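Local coordinates for protein putative dehydrogenase (Pseudomonas fluorescens, PDB 6UUG) that oxidises methanesulfinate as the monooxygenase component of a two-component flavin-dependent system in bacterial sulfur assimilation, at residues A[62-67]-A[136-141]; A[89-94]-A[104-109]; A[255-260]-A[341-346]. All blocks are in the same frame, centred on the assembly; numbering follows the deposited sequence.

Interaction 1 (A[62-67]-A[136-141]); sequences DALRDS and NWFWGN
The guanidinium of Arg65 carries Phe138 on one face, with ring atom CD2 3.9 Å above its plane and over its centre, while water 1 sits in plane at its edge. The meeting is not a stack: the two planes lie 59° apart, and Arg65 CZ and Leu64 CD1 both approach the Phe138 ring at its edge. The contact joins helix 58-67 of the N-terminal helical domain to the chain leading from helix 122-135 into strand 139-142, the first of the beta-sheet region that follows in the acyl-CoA dehydrogenase fold. Arg65 reaches across with an extended chain from CG to NE, bringing NH2 to 3.5 Å from Phe138 CB. Its charged end is held on several sides: NH1 forms a salt bridge, weak as a hydrogen bond, to Asp62 OD1 and another to Asp173, and NH2 bonds Gln175, whose OE1 also takes the backbone N of Phe138. Deeper in, Leu64 CD1 touches Phe138 CZ at 3.9 Å, and Arg61 makes a cation-pi contact with the same ring. Asn136 points its CB toward helix 58-67, and chi1 of -69° sets CG beside its own backbone N, 3.2 Å from Arg65 O without a hydrogen bond across. Two waters link the segments: water 2 weakly, between Asn136 ND2 and Asp66 O, and water 1 more firmly, accepting from Arg65 NE at 3.0 Å and donating to Asn136 O at 2.7 Å.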
loop_
_atom_site.group_PDB
_atom_site.type_symbol
_atom_site.label_atom_id
_atom_site.label_comp_id
_atom_site.label_asym_id
_atom_site.label_seq_id
_atom_site.Cartn_x
_atom_site.Cartn_y
_atom_site.Cartn_z
ATOM N N ASP A 62 34.456 15.546 -19.073
ATOM C CA ASP A 62 35.209 16.710 -19.543
ATOM C C ASP A 62 34.317 17.944 -19.635
ATOM O O ASP A 62 34.763 19.063 -19.356
ATOM C CB ASP A 62 35.857 16.418 -20.901
ATOM C CG ASP A 62 37.066 15.495 -20.795
ATOM O OD1 ASP A 62 37.621 15.338 -19.683
ATOM O OD2 ASP A 62 37.458 14.927 -21.838
ATOM N N ALA A 63 33.054 17.762 -20.029
ATOM C CA ALA A 63 32.117 18.881 -20.051
ATOM C C ALA A 63 31.922 19.467 -18.656
ATOM O O ALA A 63 31.761 20.682 -18.506
ATOM C CB ALA A 63 30.780 18.437 -20.642
ATOM N N LEU A 64 31.919 18.617 -17.626
ATOM C CA LEU A 64 31.903 19.114 -16.251
ATOM C C LEU A 64 33.180 19.882 -15.923
ATOM O O LEU A 64 33.125 20.948 -15.297
ATOM C CB LEU A 64 31.707 17.950 -15.271
ATOM C CG LEU A 64 30.314 17.312 -15.274
ATOM C CD1 LEU A 64 30.301 16.092 -14.349
ATOM C CD2 LEU A 64 29.278 18.311 -14.829
ATOM N N ARG A 65 34.337 19.360 -16.337
ATOM C CA ARG A 65 35.597 20.075 -16.124
ATOM C C ARG A 65 35.543 21.485 -16.700
ATOM O O ARG A 65 35.885 22.462 -16.022
ATOM C CB ARG A 65 36.757 19.295 -16.742
ATOM C CG ARG A 65 37.177 18.077 -15.957
ATOM C CD ARG A 65 38.310 17.338 -16.640
ATOM N NE ARG A 65 38.809 16.289 -15.762
ATOM C CZ ARG A 65 38.414 15.020 -15.798
ATOM N NH1 ARG A 65 37.537 14.609 -16.707
ATOM N NH2 ARG A 65 38.918 14.152 -14.930
ATOM N N ASP A 66 35.074 21.614 -17.943
ATOM C CA ASP A 66 35.040 22.912 -18.609
ATOM C C ASP A 66 33.971 23.842 -18.047
ATOM O O ASP A 66 34.088 25.059 -18.205
ATOM C CB ASP A 66 34.833 22.703 -20.108
ATOM C CG ASP A 66 35.990 21.957 -20.755
ATOM O OD1 ASP A 66 37.088 21.927 -20.152
ATOM O OD2 ASP A 66 35.803 21.404 -21.858
ATOM N N SER A 67 32.944 23.303 -17.380
ATOM C CA SER A 67 31.822 24.116 -16.909
ATOM C C SER A 67 32.173 25.007 -15.727
ATOM O O SER A 67 31.456 25.982 -15.468
ATOM C CB SER A 67 30.658 23.212 -16.495
ATOM O OG SER A 67 30.994 22.500 -15.307
ATOM N N ASN A 136 40.608 22.327 -12.164
ATOM C CA ASN A 136 39.413 21.492 -12.348
ATOM C C ASN A 136 39.713 20.005 -12.137
ATOM O O ASN A 136 39.348 19.156 -12.951
ATOM C CB ASN A 136 38.771 21.719 -13.718
ATOM C CG ASN A 136 38.138 23.086 -13.841
ATOM O OD1 ASN A 136 37.126 23.377 -13.202
ATOM N ND2 ASN A 136 38.724 23.930 -14.672
ATOM N N TRP A 137 40.384 19.698 -11.027
ATOM C CA TRP A 137 40.593 18.313 -10.619
ATOM C C TRP A 137 39.259 17.639 -10.308
ATOM O O TRP A 137 38.423 18.203 -9.597
ATOM C CB TRP A 137 41.467 18.250 -9.371
ATOM C CG TRP A 137 42.920 18.554 -9.555
ATOM C CD1 TRP A 137 43.589 18.784 -10.728
ATOM C CD2 TRP A 137 43.887 18.658 -8.512
ATOM N NE1 TRP A 137 44.925 19.023 -10.467
ATOM C CE2 TRP A 137 45.128 18.952 -9.113
ATOM C CE3 TRP A 137 43.823 18.529 -7.118
ATOM C CZ2 TRP A 137 46.292 19.119 -8.367
ATOM C CZ3 TRP A 137 44.986 18.697 -6.380
ATOM C CH2 TRP A 137 46.200 18.986 -7.008
ATOM N N PHE A 138 39.082 16.419 -10.815
ATOM C CA PHE A 138 37.915 15.584 -10.534
ATOM C C PHE A 138 38.312 14.605 -9.429
ATOM O O PHE A 138 39.272 13.845 -9.589
ATOM C CB PHE A 138 37.477 14.844 -11.806
ATOM C CG PHE A 138 35.968 14.698 -11.983
ATOM C CD1 PHE A 138 35.168 14.209 -10.961
ATOM C CD2 PHE A 138 35.369 15.038 -13.185
ATOM C CE1 PHE A 138 33.785 14.061 -11.137
ATOM C CE2 PHE A 138 33.992 14.907 -13.379
ATOM C CZ PHE A 138 33.196 14.413 -12.350
ATOM N N TRP A 139 37.599 14.640 -8.303
ATOM C CA TRP A 139 37.902 13.792 -7.150
ATOM C C TRP A 139 37.020 12.547 -7.163
ATOM O O TRP A 139 35.806 12.650 -7.356
ATOM C CB TRP A 139 37.676 14.551 -5.839
ATOM C CG TRP A 139 38.729 15.582 -5.523
ATOM C CD1 TRP A 139 39.009 16.707 -6.242
ATOM C CD2 TRP A 139 39.618 15.588 -4.398
ATOM N NE1 TRP A 139 40.023 17.415 -5.634
ATOM C CE2 TRP A 139 40.418 16.744 -4.505
ATOM C CE3 TRP A 139 39.828 14.717 -3.317
ATOM C CZ2 TRP A 139 41.401 17.062 -3.570
ATOM C CZ3 TRP A 139 40.805 15.034 -2.384
ATOM C CH2 TRP A 139 41.584 16.195 -2.519
ATOM N N GLY A 140 37.631 11.381 -6.926
ATOM C CA GLY A 140 36.928 10.117 -6.936
ATOM C C GLY A 140 36.963 9.436 -5.573
ATOM O O GLY A 140 37.648 9.875 -4.644
ATOM N N ASN A 141 36.199 8.351 -5.465
ATOM C CA ASN A 141 35.977 7.669 -4.197
ATOM C C ASN A 141 36.689 6.327 -4.177
ATOM O O ASN A 141 36.570 5.541 -5.122
ATOM C CB ASN A 141 34.488 7.436 -3.945
ATOM C CG ASN A 141 34.243 6.569 -2.726
ATOM O OD1 ASN A 141 34.593 6.941 -1.613
ATOM N ND2 ASN A 141 33.643 5.397 -2.934
HETATM O O HOH W 1 41.052 17.878 -14.687
HETATM O O HOH W 2 36.685 25.740 -16.116
#

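Interaction 2 (A[89-94]-A[104-109]); sequences LQVVRE and HVFGFH
Phe106 leans from helix 104-109 toward helix 89-94, its CB pointing at the partner and its CG lying anti to the backbone N (chi1 179°), which carries the ring out to Val91 and Val92. From CG the near side of the ring runs along the two valines. CD2 meets Val92 CG2 at 3.9 Å, and that methyl lies at the ring edge, near its plane. One atom further, CE2 makes the closest approach of the contact, 3.5 Å to Val91 CG1, with Val91 CB behind it at 4.2 Å. At the tip CZ touches the same Val91 CG1 at 3.9 Å, so one methyl spans two ring atoms and comes in obliquely. The two helices, 85-96 and 100-119, follow each other in the chain as an antiparallel helical hairpin of the N-terminal domain of the acyl-CoA dehydrogenase fold; their local axes pass 9.3 Å apart, with directions 166° from each other. The other half of the contact lies at Gly107, where backbone replaces side chain: Val92 CG2 settles 3.7 Å from Gly107 CA, and the CA atoms of these residues are 5.8 Å apart. Around the ring, Phe95 and His110 form edge-to-face contacts with Phe106, and Leu69 also packs against it. Val91 is covered further by Leu72 and by Ala36 of helix 32-53.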
loop_
_atom_site.group_PDB
_atom_site.type_symbol
_atom_site.label_atom_id
_atom_site.label_comp_id
_atom_site.label_asym_id
_atom_site.label_seq_id
_atom_site.Cartn_x
_atom_site.Cartn_y
_atom_site.Cartn_z
ATOM N N LEU A 89 23.669 20.655 -3.881
ATOM C CA LEU A 89 22.797 19.482 -3.960
ATOM C C LEU A 89 21.660 19.698 -4.953
ATOM O O LEU A 89 21.200 18.742 -5.576
ATOM C CB LEU A 89 22.263 19.153 -2.562
ATOM C CG LEU A 89 23.338 18.748 -1.567
ATOM C CD1 LEU A 89 22.810 18.762 -0.136
ATOM C CD2 LEU A 89 23.895 17.382 -1.947
ATOM N N GLN A 90 21.196 20.941 -5.123
ATOM C CA GLN A 90 20.243 21.246 -6.185
ATOM C C GLN A 90 20.803 20.872 -7.554
ATOM O O GLN A 90 20.077 20.369 -8.416
ATOM C CB GLN A 90 19.876 22.743 -6.154
ATOM C CG GLN A 90 18.728 23.107 -7.090
ATOM C CD GLN A 90 18.371 24.597 -7.042
ATOM O OE1 GLN A 90 19.206 25.437 -6.704
ATOM N NE2 GLN A 90 17.137 24.922 -7.398
ATOM N N VAL A 91 22.095 21.121 -7.779
ATOM C CA VAL A 91 22.692 20.740 -9.057
ATOM C C VAL A 91 22.773 19.219 -9.183
ATOM O O VAL A 91 22.500 18.667 -10.253
ATOM C CB VAL A 91 24.058 21.425 -9.237
ATOM C CG1 VAL A 91 24.793 20.838 -10.428
ATOM C CG2 VAL A 91 23.840 22.954 -9.416
ATOM N N VAL A 92 23.104 18.514 -8.094
ATOM C CA VAL A 92 23.064 17.045 -8.116
ATOM C C VAL A 92 21.681 16.555 -8.556
ATOM O O VAL A 92 21.546 15.680 -9.429
ATOM C CB VAL A 92 23.448 16.475 -6.732
ATOM C CG1 VAL A 92 23.217 14.970 -6.694
ATOM C CG2 VAL A 92 24.909 16.785 -6.383
ATOM N N ARG A 93 20.633 17.112 -7.943
ATOM C CA ARG A 93 19.255 16.765 -8.277
ATOM C C ARG A 93 18.947 17.047 -9.744
ATOM O O ARG A 93 18.307 16.234 -10.425
ATOM C CB ARG A 93 18.315 17.560 -7.361
ATOM C CG ARG A 93 16.831 17.576 -7.734
ATOM C CD ARG A 93 16.091 18.517 -6.760
ATOM N NE ARG A 93 14.653 18.666 -6.996
ATOM C CZ ARG A 93 13.880 19.475 -6.272
ATOM N NH1 ARG A 93 14.416 20.180 -5.275
ATOM N NH2 ARG A 93 12.580 19.585 -6.540
ATOM N N GLU A 94 19.413 18.194 -10.254
ATOM C CA GLU A 94 19.144 18.553 -11.644
ATOM C C GLU A 94 19.796 17.574 -12.613
ATOM O O GLU A 94 19.190 17.187 -13.616
ATOM C CB GLU A 94 19.633 19.974 -11.919
ATOM C CG GLU A 94 19.222 20.495 -13.283
ATOM C CD GLU A 94 17.742 20.820 -13.368
ATOM O OE1 GLU A 94 17.119 21.100 -12.321
ATOM O OE2 GLU A 94 17.197 20.800 -14.492
ATOM N N HIS A 104 25.714 11.107 -9.707
ATOM C CA HIS A 104 26.413 10.388 -8.641
ATOM C C HIS A 104 27.883 10.777 -8.560
ATOM O O HIS A 104 28.393 11.083 -7.480
ATOM C CB HIS A 104 26.264 8.887 -8.887
ATOM C CG HIS A 104 26.694 8.014 -7.747
ATOM N ND1 HIS A 104 26.159 6.759 -7.552
ATOM C CD2 HIS A 104 27.609 8.188 -6.765
ATOM C CE1 HIS A 104 26.723 6.199 -6.495
ATOM N NE2 HIS A 104 27.609 7.044 -6.001
ATOM N N VAL A 105 28.596 10.736 -9.687
ATOM C CA VAL A 105 30.019 11.053 -9.613
ATOM C C VAL A 105 30.227 12.531 -9.335
ATOM O O VAL A 105 31.203 12.897 -8.683
ATOM C CB VAL A 105 30.759 10.616 -10.889
ATOM C CG1 VAL A 105 30.819 9.093 -10.935
ATOM C CG2 VAL A 105 30.109 11.201 -12.120
ATOM N N PHE A 106 29.327 13.398 -9.815
ATOM C CA PHE A 106 29.426 14.824 -9.490
ATOM C C PHE A 106 29.199 15.058 -8.000
ATOM O O PHE A 106 29.987 15.750 -7.337
ATOM C CB PHE A 106 28.426 15.623 -10.332
ATOM C CG PHE A 106 28.439 17.102 -10.054
ATOM C CD1 PHE A 106 29.420 17.911 -10.608
ATOM C CD2 PHE A 106 27.476 17.682 -9.243
ATOM C CE1 PHE A 106 29.442 19.273 -10.364
ATOM C CE2 PHE A 106 27.493 19.054 -8.988
ATOM C CZ PHE A 106 28.481 19.850 -9.554
ATOM N N GLY A 107 28.126 14.484 -7.453
ATOM C CA GLY A 107 27.870 14.619 -6.029
ATOM C C GLY A 107 28.971 14.024 -5.171
ATOM O O GLY A 107 29.365 14.612 -4.158
ATOM N N PHE A 108 29.510 12.869 -5.576
ATOM C CA PHE A 108 30.587 12.272 -4.794
ATOM C C PHE A 108 31.874 13.088 -4.885
ATOM O O PHE A 108 32.624 13.151 -3.913
ATOM C CB PHE A 108 30.821 10.828 -5.234
ATOM C CG PHE A 108 30.195 9.824 -4.317
ATOM C CD1 PHE A 108 28.944 10.050 -3.779
ATOM C CD2 PHE A 108 30.860 8.651 -3.989
ATOM C CE1 PHE A 108 28.359 9.125 -2.920
ATOM C CE2 PHE A 108 30.281 7.723 -3.136
ATOM C CZ PHE A 108 29.029 7.962 -2.606
ATOM N N HIS A 109 32.139 13.723 -6.031
ATOM C CA HIS A 109 33.253 14.665 -6.111
ATOM C C HIS A 109 33.157 15.719 -5.003
ATOM O O HIS A 109 34.114 15.946 -4.252
ATOM C CB HIS A 109 33.277 15.301 -7.510
ATOM C CG HIS A 109 34.066 16.567 -7.590
ATOM N ND1 HIS A 109 35.424 16.582 -7.831
ATOM C CD2 HIS A 109 33.692 17.861 -7.446
ATOM C CE1 HIS A 109 35.851 17.835 -7.837
ATOM N NE2 HIS A 109 34.822 18.629 -7.600
#

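Interaction 3 (A[255-260]-A[341-346]); sequences TFTHMF and TAIATA
Van der Waals contact comes first: the CG2 methyl of Thr257 rests on the backbone of Ala346, 3.9 Å from its C, and lies 4.0 Å from Ala346 CB. It is placed there by the first torsion (chi1 -62°), which sets CG2 anti to the backbone N and leaves OG1 beside that N. A looser touch follows at Ile343, whose CG2 is 4.4 Å from Thr257 OG1. These residues join helix 247-277 to helix 333-360 within the C-terminal helical bundle of the acyl-CoA dehydrogenase fold. Helix 294-327 packs on both, with Val314 against Thr257 and Ala317 against Ile343. The polar interactions stay inside each helix. Thr257 OG1 bonds the backbone O of Gln253, one turn earlier. Thr345 OG1 gives its hydrogen to Thr341 O at 2.8 Å from above the carbonyl plane, and Thr345 N reaches the same oxygen from the opposite face. Both of these threonines also pack on Trp304 of the second subunit. Further along, Phe260 packs on Ala350 and Ser351 of helix 333-360. With no hydrogen bond across and Thr257 OG1 occupied by its own helix, the contact between these segments rests on van der Waals packing of Thr257 against Ala346 and Ile343.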
loop_
_atom_site.group_PDB
_atom_site.type_symbol
_atom_site.label_atom_id
_atom_site.label_comp_id
_atom_site.label_asym_id
_atom_site.label_seq_id
_atom_site.Cartn_x
_atom_site.Cartn_y
_atom_site.Cartn_z
ATOM N N THR A 255 23.179 13.671 -0.297
ATOM C CA THR A 255 23.538 13.632 -1.716
ATOM C C THR A 255 22.757 12.539 -2.433
ATOM O O THR A 255 22.140 12.789 -3.478
ATOM C CB THR A 255 25.050 13.423 -1.870
ATOM O OG1 THR A 255 25.750 14.556 -1.325
ATOM C CG2 THR A 255 25.439 13.251 -3.340
ATOM N N PHE A 256 22.749 11.325 -1.863
ATOM C CA PHE A 256 21.911 10.251 -2.399
ATOM C C PHE A 256 20.456 10.675 -2.455
ATOM O O PHE A 256 19.761 10.402 -3.436
ATOM C CB PHE A 256 22.022 8.988 -1.538
ATOM C CG PHE A 256 23.242 8.170 -1.815
ATOM C CD1 PHE A 256 23.483 7.685 -3.089
ATOM C CD2 PHE A 256 24.112 7.838 -0.793
ATOM C CE1 PHE A 256 24.606 6.912 -3.349
ATOM C CE2 PHE A 256 25.235 7.065 -1.043
ATOM C CZ PHE A 256 25.481 6.604 -2.327
ATOM N N THR A 257 19.979 11.337 -1.393
ATOM C CA THR A 257 18.573 11.719 -1.320
ATOM C C THR A 257 18.201 12.662 -2.457
ATOM O O THR A 257 17.139 12.508 -3.071
ATOM C CB THR A 257 18.258 12.363 0.035
ATOM O OG1 THR A 257 18.502 11.421 1.088
ATOM C CG2 THR A 257 16.787 12.780 0.103
ATOM N N HIS A 258 19.049 13.663 -2.733
ATOM C CA HIS A 258 18.781 14.565 -3.851
ATOM C C HIS A 258 18.797 13.820 -5.180
ATOM O O HIS A 258 18.041 14.165 -6.100
ATOM C CB HIS A 258 19.800 15.712 -3.866
ATOM C CG HIS A 258 19.461 16.826 -2.934
ATOM N ND1 HIS A 258 19.596 16.732 -1.569
ATOM C CD2 HIS A 258 18.977 18.070 -3.185
ATOM C CE1 HIS A 258 19.217 17.876 -1.015
ATOM N NE2 HIS A 258 18.838 18.705 -1.976
ATOM N N MET A 259 19.683 12.822 -5.314
ATOM C CA MET A 259 19.687 11.968 -6.504
ATOM C C MET A 259 18.354 11.251 -6.666
ATOM O O MET A 259 17.799 11.179 -7.774
ATOM C CB MET A 259 20.817 10.930 -6.425
ATOM C CG MET A 259 22.228 11.454 -6.586
ATOM S SD MET A 259 23.469 10.203 -6.123
ATOM C CE MET A 259 22.928 8.795 -7.084
ATOM N N PHE A 260 17.854 10.659 -5.570
ATOM C CA PHE A 260 16.598 9.919 -5.616
ATOM C C PHE A 260 15.450 10.806 -6.077
ATOM O O PHE A 260 14.616 10.394 -6.892
ATOM C CB PHE A 260 16.263 9.337 -4.233
ATOM C CG PHE A 260 17.263 8.325 -3.696
ATOM C CD1 PHE A 260 18.311 7.848 -4.463
ATOM C CD2 PHE A 260 17.131 7.860 -2.385
ATOM C CE1 PHE A 260 19.228 6.907 -3.935
ATOM C CE2 PHE A 260 18.039 6.934 -1.861
ATOM C CZ PHE A 260 19.078 6.463 -2.642
ATOM N N THR A 341 18.092 13.210 11.573
ATOM C CA THR A 341 16.716 12.717 11.517
ATOM C C THR A 341 15.973 13.292 10.316
ATOM O O THR A 341 15.255 12.567 9.615
ATOM C CB THR A 341 15.989 13.060 12.816
ATOM O OG1 THR A 341 16.645 12.400 13.905
ATOM C CG2 THR A 341 14.533 12.609 12.768
ATOM N N ALA A 342 16.152 14.587 10.048
ATOM C CA ALA A 342 15.466 15.206 8.914
ATOM C C ALA A 342 15.922 14.609 7.587
ATOM O O ALA A 342 15.116 14.447 6.660
ATOM C CB ALA A 342 15.707 16.722 8.917
ATOM N N ILE A 343 17.219 14.319 7.455
ATOM C CA ILE A 343 17.738 13.726 6.221
ATOM C C ILE A 343 17.210 12.305 6.053
ATOM O O ILE A 343 16.804 11.891 4.956
ATOM C CB ILE A 343 19.279 13.740 6.218
ATOM C CG1 ILE A 343 19.811 15.172 6.079
ATOM C CG2 ILE A 343 19.809 12.860 5.077
ATOM C CD1 ILE A 343 21.319 15.308 6.487
ATOM N N ALA A 344 17.250 11.518 7.129
ATOM C CA ALA A 344 16.766 10.140 7.022
ATOM C C ALA A 344 15.290 10.104 6.680
ATOM O O ALA A 344 14.851 9.244 5.909
ATOM C CB ALA A 344 17.018 9.378 8.325
ATOM N N THR A 345 14.513 11.044 7.229
ATOM C CA THR A 345 13.090 11.135 6.910
ATOM C C THR A 345 12.894 11.407 5.424
ATOM O O THR A 345 12.080 10.751 4.758
ATOM C CB THR A 345 12.457 12.250 7.755
ATOM O OG1 THR A 345 12.542 11.906 9.146
ATOM C CG2 THR A 345 11.005 12.459 7.390
ATOM N N ALA A 346 13.646 12.374 4.886
ATOM C CA ALA A 346 13.579 12.678 3.455
ATOM C C ALA A 346 14.033 11.499 2.602
ATOM O O ALA A 346 13.442 11.220 1.549
ATOM C CB ALA A 346 14.425 13.920 3.140
#

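How the interactions relate
From the N terminus, helix 58-67 opens the loop that interaction 1 closes at residues 136-141, after a run made largely of helix. Interaction 2 is nested inside that loop, a short hairpin joining helix 85-96 to helix 100-119. The two touch: His109 ND1 lies 3.0 Å from Trp139 N, a probable hydrogen bond, where helix 100-119 meets the start of strand 139-142. Interaction 3 follows in series and closes its own loop between helices 247-277 and 333-360 of the C-terminal bundle. It meets interaction 2 where Leu89 and Val92 pack on His258 and Met259, joining the N-terminal helices to the bundle. Interactions 1 and 3 do not touch, their centres being about 24 Å apart.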